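Local coordinates for protein trehalose monomycolate transport factor A (Mycolicibacterium smegmatis MC2 155, PDB 6T84) that is required for MmpL3-dependent transport of trehalose monomycolate to the mycobacterial cell wall, and for growth and cell elongation, at residues 139-151 against 168-182. Numbering follows the deposited sequence. Where two conformers were deposited one is given.
Sequences AEIMWNEQNWTLV and TVRQFNDLLRVLPPV. With SO4 (sulfate ion), chain C.
The hydroxyl OG1 of T149 donates a hydrogen bond to OD1 of N173, 2.7 Å away. The donor lies 15° from the carbonyl plane of the N173 amide. The same rotation of T149 (OG1 beside the backbone N, chi1 -61°) turns its methyl CG2 to the helix, 3.5 Å from CD2 of F172. That ring fills the middle of the contact. F172 has CG anti to its backbone N (chi1 -171°), which carries the ring against the face of the hairpin, where M142 and T149 meet it. M142 lies over one face. Its CB sits 3.9 Å from the ring centroid in a CH-pi contact, and its sulfur, over the same face at 4.6 Å from the centroid, makes a Met-aromatic contact. CD1 of L176 covers the opposite face near the rim, so the ring is clamped between two aliphatic groups. M142 SD also meets the methyl CG2 of T168, 3.6 Å away. Toward the start of 168-175, V169 CG2 packs on the backbone O of T149 at 3.3 Å. Further along the chain, the methyls CD1 of L176 and L179 press on the buried amide of N144. Its OD1 accepts from V86 N, while ND2 donates to V84 O and E145 O, so the amide ties the hairpin to the start of strand 86-90 and the residues just before it. On the other side of the hairpin, W143 NE1 donates an almost straight bond to E145 OE2. At the turn, N147 ND2 and W148 NE1 hold a sulfate, probably from the crystallisation liquor. Helix 126-134 adds F131 against M142 and T168. The whole is a beta-hairpin of the nine-stranded antiparallel sheet, with the C-terminal part of helix 159-175 packed on one face, in the N-terminal domain, which probably lies in the cytoplasm and has an atypical fold.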
loop_
_atom_site.group_PDB
_atom_site.type_symbol
_atom_site.label_atom_id
_atom_site.label_comp_id
_atom_site.label_asym_id
_atom_site.label_seq_id
_atom_site.Cartn_x
_atom_site.Cartn_y
_atom_site.Cartn_z
ATOM N N ALA A 139 2.584 6.444 6.410
ATOM C CA ALA A 139 2.320 5.838 5.096
ATOM C C ALA A 139 3.525 6.115 4.204
ATOM O O ALA A 139 3.544 7.026 3.379
ATOM C CB ALA A 139 1.022 6.399 4.530
ATOM N N GLU A 140 4.581 5.325 4.412
ATOM C CA GLU A 140 5.891 5.643 3.845
ATOM C C GLU A 140 5.939 5.402 2.348
ATOM O O GLU A 140 6.529 6.197 1.609
ATOM C CB GLU A 140 6.974 4.810 4.528
ATOM C CG GLU A 140 7.106 5.096 6.042
ATOM C CD GLU A 140 8.465 4.698 6.614
ATOM O OE1 GLU A 140 8.838 5.268 7.654
ATOM O OE2 GLU A 140 9.165 3.847 5.999
ATOM N N ILE A 141 5.382 4.289 1.893
ATOM C CA ILE A 141 5.385 3.934 0.481
ATOM C C ILE A 141 3.960 3.497 0.164
ATOM O O ILE A 141 3.404 2.626 0.839
ATOM C CB ILE A 141 6.382 2.802 0.161
ATOM C CG1 ILE A 141 7.834 3.159 0.533
ATOM C CG2 ILE A 141 6.316 2.454 -1.320
ATOM C CD1 ILE A 141 8.786 1.978 0.402
ATOM N N MET A 142 3.353 4.113 -0.849
ATOM C CA MET A 142 2.033 3.733 -1.344
ATOM C C MET A 142 2.170 3.475 -2.829
ATOM O O MET A 142 2.816 4.257 -3.543
ATOM C CB MET A 142 1.002 4.876 -1.162
ATOM C CG MET A 142 0.942 5.370 0.273
ATOM S SD MET A 142 -0.372 6.575 0.452
ATOM C CE MET A 142 0.596 7.984 0.899
ATOM N N TRP A 143 1.534 2.404 -3.330
ATOM C CA TRP A 143 1.698 2.094 -4.742
ATOM C C TRP A 143 0.558 1.205 -5.169
ATOM O O TRP A 143 -0.133 0.629 -4.336
ATOM C CB TRP A 143 3.047 1.435 -5.068
ATOM C CG TRP A 143 3.169 -0.038 -4.654
ATOM C CD1 TRP A 143 3.106 -1.108 -5.515
ATOM C CD2 TRP A 143 3.401 -0.590 -3.333
ATOM N NE1 TRP A 143 3.299 -2.287 -4.804
ATOM C CE2 TRP A 143 3.461 -2.004 -3.476
ATOM C CE3 TRP A 143 3.586 -0.026 -2.046
ATOM C CZ2 TRP A 143 3.694 -2.858 -2.400
ATOM C CZ3 TRP A 143 3.777 -0.871 -0.983
ATOM C CH2 TRP A 143 3.862 -2.272 -1.167
ATOM N N ASN A 144 0.364 1.102 -6.470
ATOM C CA ASN A 144 -0.559 0.102 -6.970
ATOM C C ASN A 144 0.131 -0.876 -7.900
ATOM O O ASN A 144 1.196 -0.618 -8.477
ATOM C CB ASN A 144 -1.736 0.708 -7.689
ATOM C CG ASN A 144 -1.327 1.243 -9.055
ATOM O OD1 ASN A 144 -0.632 2.297 -9.167
ATOM N ND2 ASN A 144 -1.734 0.530 -10.118
ATOM N N GLU A 145 -0.508 -2.044 -8.004
ATOM C CA GLU A 145 -0.192 -3.045 -9.016
ATOM C C GLU A 145 -1.480 -3.263 -9.803
ATOM O O GLU A 145 -2.413 -2.466 -9.712
ATOM C CB GLU A 145 0.407 -4.309 -8.377
ATOM C CG GLU A 145 1.682 -3.922 -7.616
ATOM C CD GLU A 145 2.498 -5.035 -7.047
ATOM O OE1 GLU A 145 2.441 -6.157 -7.570
ATOM O OE2 GLU A 145 3.261 -4.777 -6.091
ATOM N N GLN A 146 -1.549 -4.334 -10.604
ATOM C CA GLN A 146 -2.661 -4.400 -11.531
ATOM C C GLN A 146 -4.018 -4.368 -10.827
ATOM O O GLN A 146 -4.922 -3.627 -11.232
ATOM C CB GLN A 146 -2.538 -5.644 -12.400
ATOM C CG GLN A 146 -3.651 -5.677 -13.460
ATOM C CD GLN A 146 -3.471 -6.771 -14.473
ATOM O OE1 GLN A 146 -2.356 -7.065 -14.883
ATOM N NE2 GLN A 146 -4.578 -7.375 -14.887
ATOM N N ASN A 147 -4.192 -5.191 -9.789
ATOM C CA ASN A 147 -5.471 -5.347 -9.127
ATOM C C ASN A 147 -5.465 -4.978 -7.653
ATOM O O ASN A 147 -6.413 -5.338 -6.928
ATOM C CB ASN A 147 -5.872 -6.820 -9.290
ATOM C CG ASN A 147 -6.125 -7.169 -10.726
ATOM O OD1 ASN A 147 -7.004 -6.585 -11.325
ATOM N ND2 ASN A 147 -5.357 -8.127 -11.275
ATOM N N TRP A 148 -4.431 -4.254 -7.204
ATOM C CA TRP A 148 -4.284 -3.963 -5.782
ATOM C C TRP A 148 -3.681 -2.573 -5.594
ATOM O O TRP A 148 -2.876 -2.136 -6.414
ATOM C CB TRP A 148 -3.305 -4.960 -5.173
ATOM C CG TRP A 148 -3.846 -6.345 -5.193
ATOM C CD1 TRP A 148 -3.702 -7.243 -6.203
ATOM C CD2 TRP A 148 -4.699 -6.936 -4.225
ATOM N NE1 TRP A 148 -4.391 -8.377 -5.913
ATOM C CE2 TRP A 148 -5.009 -8.237 -4.697
ATOM C CE3 TRP A 148 -5.237 -6.504 -3.010
ATOM C CZ2 TRP A 148 -5.844 -9.121 -3.992
ATOM C CZ3 TRP A 148 -6.022 -7.377 -2.275
ATOM C CH2 TRP A 148 -6.330 -8.684 -2.777
ATOM N N THR A 149 -4.054 -1.907 -4.523
ATOM C CA THR A 149 -3.408 -0.663 -4.095
ATOM C C THR A 149 -2.929 -0.965 -2.681
ATOM O O THR A 149 -3.678 -1.548 -1.870
ATOM C CB THR A 149 -4.442 0.488 -4.052
ATOM O OG1 THR A 149 -4.988 0.690 -5.380
ATOM C CG2 THR A 149 -3.840 1.821 -3.555
ATOM N N LEU A 150 -1.677 -0.555 -2.375
ATOM C CA LEU A 150 -0.988 -0.950 -1.147
ATOM C C LEU A 150 -0.355 0.238 -0.440
ATOM O O LEU A 150 0.069 1.225 -1.072
ATOM C CB LEU A 150 0.133 -1.954 -1.470
ATOM C CG LEU A 150 -0.349 -3.249 -2.187
ATOM C CD1 LEU A 150 -0.149 -3.086 -3.709
ATOM C CD2 LEU A 150 0.390 -4.453 -1.677
ATOM N N VAL A 151 -0.278 0.116 0.878
ATOM C CA VAL A 151 0.437 1.064 1.727
ATOM C C VAL A 151 1.382 0.277 2.634
ATOM O O VAL A 151 0.970 -0.704 3.267
ATOM C CB VAL A 151 -0.545 1.902 2.574
ATOM C CG1 VAL A 151 0.235 2.732 3.661
ATOM C CG2 VAL A 151 -1.508 2.758 1.673
ATOM N N THR A 168 -6.057 5.568 4.633
ATOM C CA THR A 168 -5.105 6.063 3.641
ATOM C C THR A 168 -5.144 5.221 2.362
ATOM O O THR A 168 -5.148 5.774 1.253
ATOM C CB THR A 168 -3.719 6.073 4.272
ATOM O OG1 THR A 168 -3.763 6.973 5.413
ATOM C CG2 THR A 168 -2.650 6.654 3.265
ATOM N N VAL A 169 -5.143 3.880 2.496
ATOM C CA VAL A 169 -5.132 3.050 1.299
ATOM C C VAL A 169 -6.414 3.237 0.506
ATOM O O VAL A 169 -6.389 3.230 -0.729
ATOM C CB VAL A 169 -4.806 1.562 1.592
ATOM C CG1 VAL A 169 -6.002 0.861 2.209
ATOM C CG2 VAL A 169 -4.404 0.875 0.276
ATOM N N ARG A 170 -7.544 3.410 1.205
ATOM C CA ARG A 170 -8.817 3.673 0.526
ATOM C C ARG A 170 -8.760 4.990 -0.229
ATOM O O ARG A 170 -9.205 5.069 -1.372
ATOM C CB ARG A 170 -9.968 3.667 1.538
ATOM C CG ARG A 170 -10.152 2.321 2.308
ATOM C CD ARG A 170 -11.195 2.465 3.455
ATOM N NE ARG A 170 -12.521 2.687 2.880
ATOM C CZ ARG A 170 -13.627 2.776 3.615
ATOM N NH1 ARG A 170 -13.535 2.711 4.942
ATOM N NH2 ARG A 170 -14.804 2.931 3.031
ATOM N N GLN A 171 -8.212 6.028 0.392
ATOM C CA GLN A 171 -8.133 7.318 -0.276
ATOM C C GLN A 171 -7.203 7.261 -1.478
ATOM O O GLN A 171 -7.502 7.846 -2.526
ATOM C CB GLN A 171 -7.640 8.350 0.754
ATOM C CG GLN A 171 -8.697 8.716 1.802
ATOM C CD GLN A 171 -8.108 9.409 3.053
ATOM O OE1 GLN A 171 -6.917 9.257 3.346
ATOM N NE2 GLN A 171 -8.955 10.078 3.832
ATOM N N PHE A 172 -6.038 6.635 -1.326
ATOM C CA PHE A 172 -5.117 6.516 -2.454
ATOM C C PHE A 172 -5.735 5.697 -3.583
ATOM O O PHE A 172 -5.626 6.062 -4.763
ATOM C CB PHE A 172 -3.794 5.934 -1.964
ATOM C CG PHE A 172 -2.683 5.953 -2.987
ATOM C CD1 PHE A 172 -2.303 7.134 -3.614
ATOM C CD2 PHE A 172 -1.975 4.796 -3.278
ATOM C CE1 PHE A 172 -1.241 7.143 -4.520
ATOM C CE2 PHE A 172 -0.941 4.773 -4.203
ATOM C CZ PHE A 172 -0.556 5.947 -4.817
ATOM N N ASN A 173 -6.398 4.602 -3.248
ATOM C CA ASN A 173 -7.074 3.809 -4.264
ATOM C C ASN A 173 -8.109 4.627 -5.017
ATOM O O ASN A 173 -8.205 4.549 -6.251
ATOM C CB ASN A 173 -7.719 2.616 -3.546
ATOM C CG ASN A 173 -8.362 1.677 -4.518
ATOM O OD1 ASN A 173 -7.690 1.097 -5.374
ATOM N ND2 ASN A 173 -9.668 1.546 -4.417
ATOM N N ASP A 174 -8.883 5.443 -4.296
ATOM C CA ASP A 174 -9.878 6.299 -4.957
ATOM C C ASP A 174 -9.200 7.238 -5.957
ATOM O O ASP A 174 -9.695 7.431 -7.075
ATOM C CB ASP A 174 -10.661 7.124 -3.922
ATOM C CG ASP A 174 -11.736 6.311 -3.200
ATOM O OD1 ASP A 174 -12.017 5.167 -3.636
ATOM O OD2 ASP A 174 -12.295 6.807 -2.189
ATOM N N LEU A 175 -8.049 7.789 -5.594
ATOM C CA LEU A 175 -7.373 8.735 -6.466
ATOM C C LEU A 175 -6.821 8.051 -7.706
ATOM O O LEU A 175 -6.696 8.696 -8.753
ATOM C CB LEU A 175 -6.257 9.440 -5.688
ATOM C CG LEU A 175 -6.681 10.391 -4.565
ATOM C CD1 LEU A 175 -5.521 10.626 -3.583
ATOM C CD2 LEU A 175 -7.100 11.735 -5.184
ATOM N N LEU A 176 -6.514 6.754 -7.625
ATOM C CA LEU A 176 -5.972 5.998 -8.749
ATOM C C LEU A 176 -7.060 5.343 -9.589
ATOM O O LEU A 176 -6.739 4.625 -10.559
ATOM C CB LEU A 176 -4.988 4.895 -8.258
ATOM C CG LEU A 176 -3.730 5.459 -7.543
ATOM C CD1 LEU A 176 -2.838 4.230 -7.333
ATOM C CD2 LEU A 176 -3.038 6.543 -8.407
ATOM N N ARG A 177 -8.336 5.591 -9.273
ATOM C CA ARG A 177 -9.410 5.030 -10.104
ATOM C C ARG A 177 -9.330 5.501 -11.554
ATOM O O ARG A 177 -9.833 4.800 -12.450
ATOM C CB ARG A 177 -10.793 5.356 -9.530
ATOM C CG ARG A 177 -11.244 4.479 -8.377
ATOM C CD ARG A 177 -12.532 5.019 -7.744
ATOM N NE ARG A 177 -13.416 5.578 -8.763
ATOM C CZ ARG A 177 -14.230 6.610 -8.560
ATOM N NH1 ARG A 177 -14.265 7.197 -7.371
ATOM N NH2 ARG A 177 -14.999 7.061 -9.548
ATOM N N VAL A 178 -8.696 6.665 -11.796
ATOM C CA VAL A 178 -8.519 7.258 -13.134
ATOM C C VAL A 178 -7.466 6.557 -13.983
ATOM O O VAL A 178 -7.381 6.828 -15.186
ATOM C CB VAL A 178 -8.276 8.786 -13.055
ATOM C CG1 VAL A 178 -9.413 9.449 -12.274
ATOM C CG2 VAL A 178 -6.929 9.072 -12.448
ATOM N N LEU A 179 -6.683 5.626 -13.418
ATOM C CA LEU A 179 -5.674 4.949 -14.220
ATOM C C LEU A 179 -6.353 4.089 -15.291
ATOM O O LEU A 179 -7.430 3.511 -15.044
ATOM C CB LEU A 179 -4.792 4.074 -13.335
ATOM C CG LEU A 179 -3.894 4.864 -12.355
ATOM C CD1 LEU A 179 -3.048 3.879 -11.537
ATOM C CD2 LEU A 179 -3.094 5.987 -13.147
ATOM N N PRO A 180 -5.754 3.975 -16.479
ATOM C CA PRO A 180 -6.484 3.380 -17.610
ATOM C C PRO A 180 -6.672 1.886 -17.419
ATOM O O PRO A 180 -5.848 1.213 -16.782
ATOM C CB PRO A 180 -5.578 3.693 -18.822
ATOM C CG PRO A 180 -4.199 3.926 -18.226
ATOM C CD PRO A 180 -4.398 4.440 -16.839
ATOM N N PRO A 181 -7.744 1.320 -17.962
ATOM C CA PRO A 181 -7.971 -0.129 -17.850
ATOM C C PRO A 181 -6.933 -0.918 -18.635
ATOM O O PRO A 181 -6.251 -0.402 -19.522
ATOM C CB PRO A 181 -9.366 -0.322 -18.454
ATOM C CG PRO A 181 -9.947 1.082 -18.629
ATOM C CD PRO A 181 -8.782 2.017 -18.739
ATOM N N VAL A 182 -6.800 -2.191 -18.282
ATOM C CA VAL A 182 -5.894 -3.072 -19.033
ATOM C C VAL A 182 -6.433 -3.241 -20.448
ATOM O O VAL A 182 -7.616 -3.582 -20.614
ATOM C CB VAL A 182 -5.789 -4.418 -18.337
ATOM C CG1 VAL A 182 -4.881 -5.353 -19.109
ATOM C CG2 VAL A 182 -5.261 -4.197 -16.936
HETATM S S SO4 C . -4.026 -10.760 -8.935
HETATM O O1 SO4 C . -3.615 -9.580 -9.716
HETATM O O2 SO4 C . -4.646 -11.734 -9.839
HETATM O O3 SO4 C . -2.860 -11.377 -8.297
HETATM O O4 SO4 C . -5.020 -10.495 -7.957
#